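Local structure of inositol-1,4,5-trisphosphate 5-phosphatase 1 (Schizosaccharomyces pombe, 1I9Z) at residues K262-D268 with Y302-R307; C37-L43 with E83-C87; E131-K135 with L188-R194. The protein removes the 5-phosphate from soluble and lipid inositol phosphates through its magnesium-dependent catalytic domain, the part present here, and controls cellular phosphoinositide levels. All blocks are in the same frame, centred on the assembly; numbering follows the deposited sequence.

Contact 1 (K262-D268 with Y302-R307); sequences KFDIGTD and YYSDHR. With 2IP (D-myo-inositol-1,4-bisphosphate), chain C.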
loop_
_atom_site.group_PDB
_atom_site.type_symbol
_atom_site.label_atom_id
_atom_site.label_comp_id
_atom_site.label_asym_id
_atom_site.label_seq_id
_atom_site.Cartn_x
_atom_site.Cartn_y
_atom_site.Cartn_z
ATOM N N LYS A 262 16.907 -13.110 2.462
ATOM C CA LYS A 262 17.278 -14.145 3.327
ATOM C C LYS A 262 18.455 -13.921 4.211
ATOM O O LYS A 262 19.490 -14.301 3.869
ATOM C CB LYS A 262 17.263 -15.458 2.641
ATOM C CG LYS A 262 17.573 -16.401 3.579
ATOM C CD LYS A 262 16.513 -16.452 4.553
ATOM C CE LYS A 262 16.034 -17.900 4.355
ATOM N NZ LYS A 262 15.878 -18.511 5.743
ATOM N N PHE A 263 18.235 -13.311 5.388
ATOM C CA PHE A 263 19.362 -13.018 6.252
ATOM C C PHE A 263 19.365 -13.984 7.436
ATOM O O PHE A 263 18.263 -14.403 7.928
ATOM C CB PHE A 263 19.226 -11.584 6.881
ATOM C CG PHE A 263 19.475 -10.460 5.945
ATOM C CD1 PHE A 263 18.404 -9.788 5.311
ATOM C CD2 PHE A 263 20.771 -10.078 5.633
ATOM C CE1 PHE A 263 18.653 -8.737 4.389
ATOM C CE2 PHE A 263 21.006 -9.052 4.723
ATOM C CZ PHE A 263 19.971 -8.379 4.110
ATOM N N ASP A 264 20.573 -14.257 7.961
ATOM C CA ASP A 264 20.690 -15.011 9.237
ATOM C C ASP A 264 20.079 -14.013 10.235
ATOM O O ASP A 264 20.292 -12.797 10.142
ATOM C CB ASP A 264 22.166 -15.241 9.613
ATOM C CG ASP A 264 22.820 -16.348 8.770
ATOM O OD1 ASP A 264 22.108 -17.019 7.973
ATOM O OD2 ASP A 264 24.046 -16.532 8.952
ATOM N N ILE A 265 19.305 -14.517 11.191
ATOM C CA ILE A 265 18.621 -13.649 12.122
ATOM C C ILE A 265 19.653 -12.946 13.041
ATOM O O ILE A 265 20.577 -13.617 13.541
ATOM C CB ILE A 265 17.703 -14.490 12.975
ATOM C CG1 ILE A 265 16.628 -15.145 12.053
ATOM C CG2 ILE A 265 16.924 -13.530 13.987
ATOM C CD1 ILE A 265 15.995 -16.328 12.639
ATOM N N GLY A 266 19.471 -11.644 13.226
ATOM C CA GLY A 266 20.355 -10.810 14.072
ATOM C C GLY A 266 21.615 -10.297 13.357
ATOM O O GLY A 266 22.432 -9.553 13.926
ATOM N N THR A 267 21.825 -10.668 12.104
ATOM C CA THR A 267 23.082 -10.238 11.464
ATOM C C THR A 267 22.889 -9.574 10.056
ATOM O O THR A 267 21.769 -9.523 9.506
ATOM C CB THR A 267 24.000 -11.445 11.256
ATOM O OG1 THR A 267 23.508 -12.198 10.150
ATOM C CG2 THR A 267 23.957 -12.404 12.453
ATOM N N ASP A 268 24.011 -9.142 9.479
ATOM C CA ASP A 268 24.023 -8.519 8.144
ATOM C C ASP A 268 24.346 -9.581 7.128
ATOM O O ASP A 268 24.615 -9.252 5.949
ATOM C CB ASP A 268 25.171 -7.480 8.094
ATOM C CG ASP A 268 24.853 -6.229 8.877
ATOM O OD1 ASP A 268 23.691 -5.760 8.834
ATOM O OD2 ASP A 268 25.762 -5.628 9.517
ATOM N N TYR A 302 16.719 -6.389 12.800
ATOM C CA TYR A 302 17.296 -7.722 12.674
ATOM C C TYR A 302 16.528 -8.860 13.344
ATOM O O TYR A 302 17.086 -9.967 13.538
ATOM C CB TYR A 302 18.734 -7.628 13.301
ATOM C CG TYR A 302 19.688 -6.711 12.536
ATOM C CD1 TYR A 302 19.711 -5.312 12.756
ATOM C CD2 TYR A 302 20.565 -7.258 11.614
ATOM C CE1 TYR A 302 20.634 -4.460 12.038
ATOM C CE2 TYR A 302 21.466 -6.470 10.883
ATOM C CZ TYR A 302 21.485 -5.061 11.114
ATOM O OH TYR A 302 22.370 -4.273 10.434
ATOM N N TYR A 303 15.250 -8.609 13.668
ATOM C CA TYR A 303 14.472 -9.611 14.375
ATOM C C TYR A 303 14.042 -10.767 13.526
ATOM O O TYR A 303 13.670 -11.809 14.056
ATOM C CB TYR A 303 13.191 -8.993 14.954
ATOM C CG TYR A 303 13.445 -7.719 15.695
ATOM C CD1 TYR A 303 12.659 -6.598 15.483
ATOM C CD2 TYR A 303 14.484 -7.640 16.650
ATOM C CE1 TYR A 303 12.901 -5.375 16.190
ATOM C CE2 TYR A 303 14.694 -6.467 17.368
ATOM C CZ TYR A 303 13.912 -5.343 17.135
ATOM O OH TYR A 303 14.115 -4.148 17.849
ATOM N N SER A 304 14.091 -10.564 12.213
ATOM C CA SER A 304 13.572 -11.555 11.259
ATOM C C SER A 304 14.615 -11.924 10.191
ATOM O O SER A 304 15.731 -11.372 10.195
ATOM C CB SER A 304 12.310 -10.921 10.574
ATOM O OG SER A 304 11.812 -11.758 9.508
ATOM N N ASP A 305 14.271 -12.895 9.330
ATOM C CA ASP A 305 15.178 -13.219 8.229
ATOM C C ASP A 305 14.874 -12.259 7.052
ATOM O O ASP A 305 15.544 -12.291 6.025
ATOM C CB ASP A 305 15.068 -14.690 7.819
ATOM C CG ASP A 305 13.644 -15.124 7.529
ATOM O OD1 ASP A 305 12.636 -14.382 7.692
ATOM O OD2 ASP A 305 13.576 -16.281 7.103
ATOM N N HIS A 306 13.883 -11.386 7.197
ATOM C CA HIS A 306 13.657 -10.317 6.205
ATOM C C HIS A 306 13.931 -8.968 6.852
ATOM O O HIS A 306 13.763 -8.805 8.074
ATOM C CB HIS A 306 12.190 -10.180 5.763
ATOM C CG HIS A 306 11.690 -11.329 4.964
ATOM N ND1 HIS A 306 11.169 -11.184 3.688
ATOM C CD2 HIS A 306 11.543 -12.631 5.289
ATOM C CE1 HIS A 306 10.710 -12.358 3.272
ATOM N NE2 HIS A 306 10.924 -13.255 4.230
ATOM N N ARG A 307 14.347 -7.987 6.053
ATOM C CA ARG A 307 14.386 -6.590 6.565
ATOM C C ARG A 307 13.059 -5.968 6.269
ATOM O O ARG A 307 12.416 -6.331 5.266
ATOM C CB ARG A 307 15.388 -5.709 5.824
ATOM C CG ARG A 307 16.821 -6.168 6.027
ATOM C CD ARG A 307 17.421 -5.499 7.395
ATOM N NE ARG A 307 18.762 -6.039 7.495
ATOM C CZ ARG A 307 19.109 -7.164 8.100
ATOM N NH1 ARG A 307 18.241 -7.927 8.795
ATOM N NH2 ARG A 307 20.330 -7.668 7.831
HETATM C C1 2IP C . 11.559 -22.700 -1.273
HETATM C C2 2IP C . 10.761 -23.061 0.006
HETATM C C3 2IP C . 11.435 -22.484 1.297
HETATM C C4 2IP C . 11.697 -20.956 1.232
HETATM C C5 2IP C . 12.608 -20.700 0.011
HETATM C C6 2IP C . 11.958 -21.175 -1.322
HETATM O O1 2IP C . 12.147 -23.540 -2.230
HETATM O O2 2IP C . 9.454 -22.556 -0.024
HETATM O O3 2IP C . 10.623 -22.707 2.411
HETATM O O4 2IP C . 12.355 -20.533 2.471
HETATM O O5 2IP C . 12.898 -19.307 -0.108
HETATM O O6 2IP C . 12.974 -20.870 -2.268
HETATM P P4 2IP C . 11.706 -19.567 3.529
HETATM O O41 2IP C . 11.227 -18.295 2.736
HETATM O O42 2IP C . 12.695 -19.200 4.542
HETATM O O43 2IP C . 10.564 -20.425 4.102
HETATM P P1 2IP C . 11.794 -23.896 -3.647
HETATM O O11 2IP C . 11.835 -25.434 -3.628
HETATM O O12 2IP C . 10.482 -23.439 -4.237
HETATM O O13 2IP C . 13.009 -23.440 -4.463
HETATM O O HOH W 1 18.436 -10.364 10.385
HETATM O O HOH W 2 22.097 -5.913 6.531
#

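Contact 2 (C37-L43 with E83-C87); sequences CSATTKL and EWESC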
loop_
_atom_site.group_PDB
_atom_site.type_symbol
_atom_site.label_atom_id
_atom_site.label_comp_id
_atom_site.label_asym_id
_atom_site.label_seq_id
_atom_site.Cartn_x
_atom_site.Cartn_y
_atom_site.Cartn_z
ATOM N N CYS A 37 8.484 -13.489 14.718
ATOM C CA CYS A 37 9.161 -12.857 15.878
ATOM C C CYS A 37 8.192 -12.139 16.782
ATOM O O CYS A 37 7.121 -11.705 16.366
ATOM C CB CYS A 37 10.255 -11.858 15.433
ATOM S SG CYS A 37 9.655 -10.285 14.714
ATOM N N SER A 38 8.596 -11.979 18.048
ATOM C CA SER A 38 7.757 -11.267 19.017
ATOM C C SER A 38 7.552 -9.775 18.840
ATOM O O SER A 38 8.453 -9.054 18.486
ATOM C CB SER A 38 8.337 -11.453 20.430
ATOM O OG SER A 38 8.641 -12.820 20.617
ATOM N N ALA A 39 6.354 -9.328 19.182
ATOM C CA ALA A 39 5.963 -7.940 19.146
ATOM C C ALA A 39 6.910 -7.137 20.007
ATOM O O ALA A 39 7.324 -7.605 21.072
ATOM C CB ALA A 39 4.553 -7.798 19.701
ATOM N N THR A 40 7.241 -5.918 19.587
ATOM C CA THR A 40 8.156 -5.076 20.388
ATOM C C THR A 40 7.931 -3.652 19.943
ATOM O O THR A 40 7.518 -3.434 18.800
ATOM C CB THR A 40 9.652 -5.484 20.134
ATOM O OG1 THR A 40 10.537 -4.532 20.783
ATOM C CG2 THR A 40 9.971 -5.518 18.608
ATOM N N THR A 41 8.193 -2.668 20.818
ATOM C CA THR A 41 8.044 -1.274 20.439
ATOM C C THR A 41 9.386 -0.799 19.908
ATOM O O THR A 41 9.520 0.347 19.538
ATOM C CB THR A 41 7.729 -0.380 21.660
ATOM O OG1 THR A 41 8.732 -0.630 22.657
ATOM C CG2 THR A 41 6.379 -0.758 22.268
ATOM N N LYS A 42 10.377 -1.663 19.861
ATOM C CA LYS A 42 11.692 -1.206 19.393
ATOM C C LYS A 42 11.724 -1.247 17.855
ATOM O O LYS A 42 12.470 -2.024 17.269
ATOM C CB LYS A 42 12.819 -2.090 19.946
ATOM C CG LYS A 42 12.881 -2.142 21.478
ATOM C CD LYS A 42 13.521 -0.908 22.011
ATOM C CE LYS A 42 12.541 0.237 22.128
ATOM N NZ LYS A 42 13.082 1.310 23.068
ATOM N N LEU A 43 10.977 -0.325 17.261
ATOM C CA LEU A 43 10.854 -0.209 15.792
ATOM C C LEU A 43 11.141 1.182 15.301
ATOM O O LEU A 43 10.763 1.563 14.182
ATOM C CB LEU A 43 9.400 -0.533 15.426
ATOM C CG LEU A 43 8.770 -1.800 16.027
ATOM C CD1 LEU A 43 7.261 -1.848 15.701
ATOM C CD2 LEU A 43 9.462 -3.053 15.426
ATOM N N GLU A 83 -0.935 -7.548 19.924
ATOM C CA GLU A 83 0.289 -7.103 20.645
ATOM C C GLU A 83 1.042 -6.108 19.733
ATOM O O GLU A 83 1.587 -5.095 20.165
ATOM C CB GLU A 83 1.200 -8.288 20.910
ATOM C CG GLU A 83 0.706 -9.230 22.028
ATOM C CD GLU A 83 1.639 -10.429 22.178
ATOM O OE1 GLU A 83 2.838 -10.190 22.434
ATOM O OE2 GLU A 83 1.190 -11.592 22.029
ATOM N N TRP A 84 1.094 -6.446 18.435
ATOM C CA TRP A 84 1.732 -5.558 17.482
ATOM C C TRP A 84 0.949 -4.252 17.400
ATOM O O TRP A 84 1.547 -3.179 17.377
ATOM C CB TRP A 84 1.806 -6.236 16.076
ATOM C CG TRP A 84 2.872 -7.233 16.064
ATOM C CD1 TRP A 84 2.740 -8.585 16.047
ATOM C CD2 TRP A 84 4.269 -6.951 15.991
ATOM N NE1 TRP A 84 3.979 -9.170 15.928
ATOM C CE2 TRP A 84 4.939 -8.188 15.910
ATOM C CE3 TRP A 84 5.021 -5.757 15.984
ATOM C CZ2 TRP A 84 6.356 -8.300 15.819
ATOM C CZ3 TRP A 84 6.444 -5.855 15.872
ATOM C CH2 TRP A 84 7.079 -7.134 15.797
ATOM N N GLU A 85 -0.381 -4.333 17.342
ATOM C CA GLU A 85 -1.187 -3.100 17.316
ATOM C C GLU A 85 -0.867 -2.212 18.505
ATOM O O GLU A 85 -0.760 -0.981 18.388
ATOM C CB GLU A 85 -2.720 -3.391 17.368
ATOM C CG GLU A 85 -3.192 -4.159 16.108
ATOM C CD GLU A 85 -4.641 -4.597 16.162
ATOM O OE1 GLU A 85 -5.340 -4.280 17.146
ATOM O OE2 GLU A 85 -5.096 -5.268 15.222
ATOM N N SER A 86 -0.827 -2.837 19.679
ATOM C CA SER A 86 -0.550 -2.056 20.875
ATOM C C SER A 86 0.856 -1.463 20.774
ATOM O O SER A 86 1.087 -0.306 21.223
ATOM C CB SER A 86 -0.647 -2.992 22.127
ATOM O OG SER A 86 -0.085 -2.339 23.247
ATOM N N CYS A 87 1.807 -2.239 20.240
ATOM C CA CYS A 87 3.174 -1.693 20.124
ATOM C C CYS A 87 3.262 -0.510 19.165
ATOM O O CYS A 87 3.913 0.500 19.449
ATOM C CB CYS A 87 4.198 -2.754 19.702
ATOM S SG CYS A 87 4.568 -3.992 20.950
HETATM O O HOH W 3 4.580 -12.095 15.979
#

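Contact 3 (E131-K135 with L188-R194); sequences EGTVK and LRFRRGR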
loop_
_atom_site.group_PDB
_atom_site.type_symbol
_atom_site.label_atom_id
_atom_site.label_comp_id
_atom_site.label_asym_id
_atom_site.label_seq_id
_atom_site.Cartn_x
_atom_site.Cartn_y
_atom_site.Cartn_z
ATOM N N GLU A 131 -14.028 0.153 4.922
ATOM C CA GLU A 131 -14.421 -1.220 4.695
ATOM C C GLU A 131 -13.214 -2.104 4.659
ATOM O O GLU A 131 -12.108 -1.635 4.314
ATOM C CB GLU A 131 -15.202 -1.370 3.380
ATOM C CG GLU A 131 -16.470 -0.465 3.407
ATOM C CD GLU A 131 -17.240 -0.410 2.077
ATOM O OE1 GLU A 131 -16.831 -1.045 1.112
ATOM O OE2 GLU A 131 -18.245 0.312 2.003
ATOM N N GLY A 132 -13.383 -3.366 5.038
ATOM C CA GLY A 132 -12.231 -4.251 4.967
ATOM C C GLY A 132 -12.616 -5.606 4.443
ATOM O O GLY A 132 -13.805 -5.998 4.526
ATOM N N THR A 133 -11.628 -6.325 3.898
ATOM C CA THR A 133 -11.898 -7.689 3.462
ATOM C C THR A 133 -10.583 -8.477 3.338
ATOM O O THR A 133 -9.480 -7.932 3.575
ATOM C CB THR A 133 -12.685 -7.697 2.126
ATOM O OG1 THR A 133 -13.174 -9.024 1.867
ATOM C CG2 THR A 133 -11.787 -7.231 0.972
ATOM N N VAL A 134 -10.672 -9.764 3.043
ATOM C CA VAL A 134 -9.445 -10.552 2.906
ATOM C C VAL A 134 -9.686 -11.513 1.754
ATOM O O VAL A 134 -10.852 -11.742 1.376
ATOM C CB VAL A 134 -9.174 -11.443 4.178
ATOM C CG1 VAL A 134 -9.005 -10.533 5.394
ATOM C CG2 VAL A 134 -10.302 -12.535 4.355
ATOM N N LYS A 135 -8.610 -12.087 1.229
ATOM C CA LYS A 135 -8.784 -13.116 0.193
ATOM C C LYS A 135 -7.599 -14.060 0.250
ATOM O O LYS A 135 -6.416 -13.633 0.116
ATOM C CB LYS A 135 -8.867 -12.496 -1.214
ATOM C CG LYS A 135 -8.975 -13.583 -2.341
ATOM C CD LYS A 135 -10.316 -14.277 -2.311
ATOM C CE LYS A 135 -10.363 -15.379 -3.405
ATOM N NZ LYS A 135 -11.683 -16.150 -3.401
ATOM N N LEU A 188 -10.888 -9.981 -4.164
ATOM C CA LEU A 188 -11.092 -9.071 -3.048
ATOM C C LEU A 188 -12.328 -8.211 -3.344
ATOM O O LEU A 188 -12.401 -7.537 -4.387
ATOM C CB LEU A 188 -9.850 -8.206 -2.908
ATOM C CG LEU A 188 -8.908 -7.937 -1.738
ATOM C CD1 LEU A 188 -8.864 -9.038 -0.640
ATOM C CD2 LEU A 188 -7.550 -7.627 -2.365
ATOM N N ARG A 189 -13.309 -8.247 -2.462
ATOM C CA ARG A 189 -14.512 -7.448 -2.682
ATOM C C ARG A 189 -14.935 -6.887 -1.358
ATOM O O ARG A 189 -14.986 -7.628 -0.391
ATOM C CB ARG A 189 -15.627 -8.333 -3.191
ATOM C CG ARG A 189 -15.413 -8.705 -4.643
ATOM C CD ARG A 189 -15.959 -7.576 -5.504
ATOM N NE ARG A 189 -15.938 -7.969 -6.908
ATOM C CZ ARG A 189 -14.821 -8.053 -7.617
ATOM N NH1 ARG A 189 -13.657 -7.754 -7.059
ATOM N NH2 ARG A 189 -14.860 -8.469 -8.868
ATOM N N PHE A 190 -15.202 -5.586 -1.314
ATOM C CA PHE A 190 -15.636 -4.983 -0.042
ATOM C C PHE A 190 -17.163 -5.012 -0.000
ATOM O O PHE A 190 -17.739 -5.916 -0.572
ATOM C CB PHE A 190 -15.130 -3.573 0.071
ATOM C CG PHE A 190 -13.616 -3.457 0.019
ATOM C CD1 PHE A 190 -12.997 -3.143 -1.176
ATOM C CD2 PHE A 190 -12.844 -3.572 1.155
ATOM C CE1 PHE A 190 -11.595 -2.910 -1.250
ATOM C CE2 PHE A 190 -11.455 -3.355 1.101
ATOM C CZ PHE A 190 -10.847 -3.013 -0.128
ATOM N N ARG A 191 -17.831 -4.073 0.645
ATOM C CA ARG A 191 -19.313 -4.121 0.654
ATOM C C ARG A 191 -19.945 -3.906 -0.724
ATOM O O ARG A 191 -19.422 -3.136 -1.570
ATOM C CB ARG A 191 -19.864 -3.061 1.596
ATOM C CG ARG A 191 -19.251 -3.236 2.987
ATOM C CD ARG A 191 -19.897 -2.329 4.056
ATOM N NE ARG A 191 -21.310 -2.629 4.319
ATOM C CZ ARG A 191 -22.163 -1.785 4.916
ATOM N NH1 ARG A 191 -21.752 -0.587 5.302
ATOM N NH2 ARG A 191 -23.430 -2.140 5.138
ATOM N N ARG A 192 -21.065 -4.578 -0.955
ATOM C CA ARG A 192 -21.781 -4.386 -2.223
ATOM C C ARG A 192 -20.914 -4.607 -3.463
ATOM O O ARG A 192 -21.068 -3.888 -4.471
ATOM C CB ARG A 192 -22.352 -2.975 -2.302
ATOM C CG ARG A 192 -23.061 -2.532 -1.020
ATOM C CD ARG A 192 -23.498 -1.082 -1.067
ATOM N NE ARG A 192 -24.596 -0.876 -2.012
ATOM C CZ ARG A 192 -24.602 0.056 -2.968
ATOM N NH1 ARG A 192 -23.552 0.870 -3.109
ATOM N NH2 ARG A 192 -25.667 0.186 -3.762
ATOM N N GLY A 193 -20.019 -5.597 -3.393
ATOM C CA GLY A 193 -19.181 -5.898 -4.545
ATOM C C GLY A 193 -18.155 -4.860 -4.955
ATOM O O GLY A 193 -17.619 -4.971 -6.032
ATOM N N ARG A 194 -17.880 -3.850 -4.136
ATOM C CA ARG A 194 -16.859 -2.847 -4.494
ATOM C C ARG A 194 -15.460 -3.529 -4.681
ATOM O O ARG A 194 -15.040 -4.289 -3.815
ATOM C CB ARG A 194 -16.759 -1.817 -3.359
ATOM C CG ARG A 194 -15.750 -0.740 -3.591
ATOM C CD ARG A 194 -15.273 -0.111 -2.239
ATOM N NE ARG A 194 -16.294 0.484 -1.336
ATOM C CZ ARG A 194 -16.832 1.711 -1.452
ATOM N NH1 ARG A 194 -16.487 2.524 -2.465
ATOM N NH2 ARG A 194 -17.675 2.157 -0.494
HETATM O O HOH W 4 -19.326 1.359 4.049
HETATM O O HOH W 5 -13.053 -10.523 -0.523
#

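Contact 1 (K262-D268 with Y302-R307)
Asp305 meets Phe263 through its backbone and Lys262 through its carboxylate. Its carbonyl O accepts from Phe263 N at 2.9 Å, nearly straight at 170°. Its carboxylate OD2 forms a salt bridge with Lys262 NZ, a weak bond at 3.5 Å. Both residues line the pocket of the bound inositol bisphosphate, and the long, bent lysine chain also makes a weak hydrogen bond from NZ to O42 of its 4-phosphate.

Phe263 offers a broad apolar face to Arg307. The arginine chain folds back at chi2 (-86°) and lays its guanidinium flat on the ring, with CZ 3.9 Å from the centroid of Phe263, a cation-pi stack with the planes 23° apart. CE2 of Tyr302 lies over the opposite face of the guanidinium, offset toward its rim, while Arg307 NH2 donates to Thr267 O at 2.9 Å.

Tyr302 adds two further bonds: its OH donates to Asp268 OD1 at 2.6 Å, on the syn side, and its backbone carbonyl O accepts from Gly266 N. Gly266 takes the positive phi of the type II turn Asp264-Thr267, which favours glycine.

In this DNase I-like fold, Ser304 and His306 pack on strand 20-33, Phe263 stacks with Tyr270, and residues 302-307 lead into strand 309-320.

Contact 2 (C37-L43 with E83-C87)
Ala39 sits over one face of the Trp84 indole in a CH-pi contact, its CA 3.4 Å from the centroid of the six-membered ring of Trp84. Small and unbranched, alanine lets the loop backbone lie this close to the ring, and its CB still reaches Glu83 CB at 3.6 Å.

At the rim of the indole the contacts are with sulfur and aliphatic carbon. Cys37 SG, held between its own backbone N and carbonyl carbon (chi1 72°), approaches Trp84 CZ2 at 4.0 Å, a sulfur-aromatic contact made at the ring edge. Leu43 CD1 meets Trp84 CZ3 at 4.1 Å, and the two side chains run roughly perpendicular. About one helical turn on from Trp84, the compact Cys87 packs its CB against Thr40 O at 3.5 Å and touches the methyl of Thr41.

The polar link goes through a water lying in the indole plane, which accepts from Trp84 NE1 at 3.0 Å and donates to Cys37 O. A leucine in place of Trp84 would probably leave Ala39 without its aromatic floor and this water without its indole donor.

The contact thus packs the loop after strand 20-33 against helix 78-94 of the DNase I-like phosphatase domain; Trp84 also meets Phe62 of strand 57-63, and Leu43, N-cap of helix 44-47, packs on Leu91.

Contact 3 (E131-K135 with L188-R194)
Glu131 and Arg194 form a side-on salt bridge in which two nitrogens of the guanidinium take one carboxylate oxygen each. NE of Arg194 donates to Glu131 OE1 at 2.9 Å, and NH2 of Arg194 to Glu131 OE2 at 3.2 Å, the latter almost straight at 177°. Both oxygens lie in the guanidinium plane, yet the nitrogens come from above the carboxylate, whose plane is turned 56° from that of the arginine. The bend at chi3 (-57°) of the arginine presents this edge. Arg191 N adds a third bond, reaching Glu131 OE1 at 3.2 Å from the opposite face to Arg194 NE, and a water donates to OE2. The buried acid is thus well supplied with donors, which probably favours its charged form.

Farther along the strand, a second water sits 2.8 Å from Thr133 OG1, accepts from Arg189 N and may donate to Val134 O, bridging strand and loop. The direct bond from Thr133 OG1 to Arg189 O is weak and not settled. Within the loop, Phe190 N donates to Arg194 O at 2.8 Å, and Arg194 N to Arg191 O, closing a tight turn in which Gly193 suits a positive phi.

Apolar groups fill in between: Thr133 CG2 lies over the Phe190 face, 4.1 Å from the centroid of that ring, and Leu188 CD1 touches Lys135 CB at 3.5 Å.

The loop after helix 174-187 is thus clamped to strand 127-136, an outermost strand of a five-stranded sheet of the DNase I-like phosphatase domain; that strand is bonded to strand 147-155, and Phe190 rests on Ala150 and Cys161 of strands 147-155 and 158-166.

How the contacts relate
Contacts 1 and 2 are neighbours, their centres about 17 Å apart, and Tyr303 of contact 1 bridges them: its OH lies 2.7 Å from Lys42 O, a probable hydrogen bond, and its ring packs on Thr40 and Leu43. Contact 1 reaches the active site directly, through Lys262 and Asp305 of the ligand pocket, with the side chain of Asp305 about 4 Å from the bound calcium ion. Contact 2 lies farther off, the Cys37 side chain about 10 Å from that ion. Contact 3 is remote, centred about 34 Å from contact 1 and 28 Å from contact 2, and joins loop to sheet edge. All three follow in series along the chain, within the DNase I-like phosphatase domain.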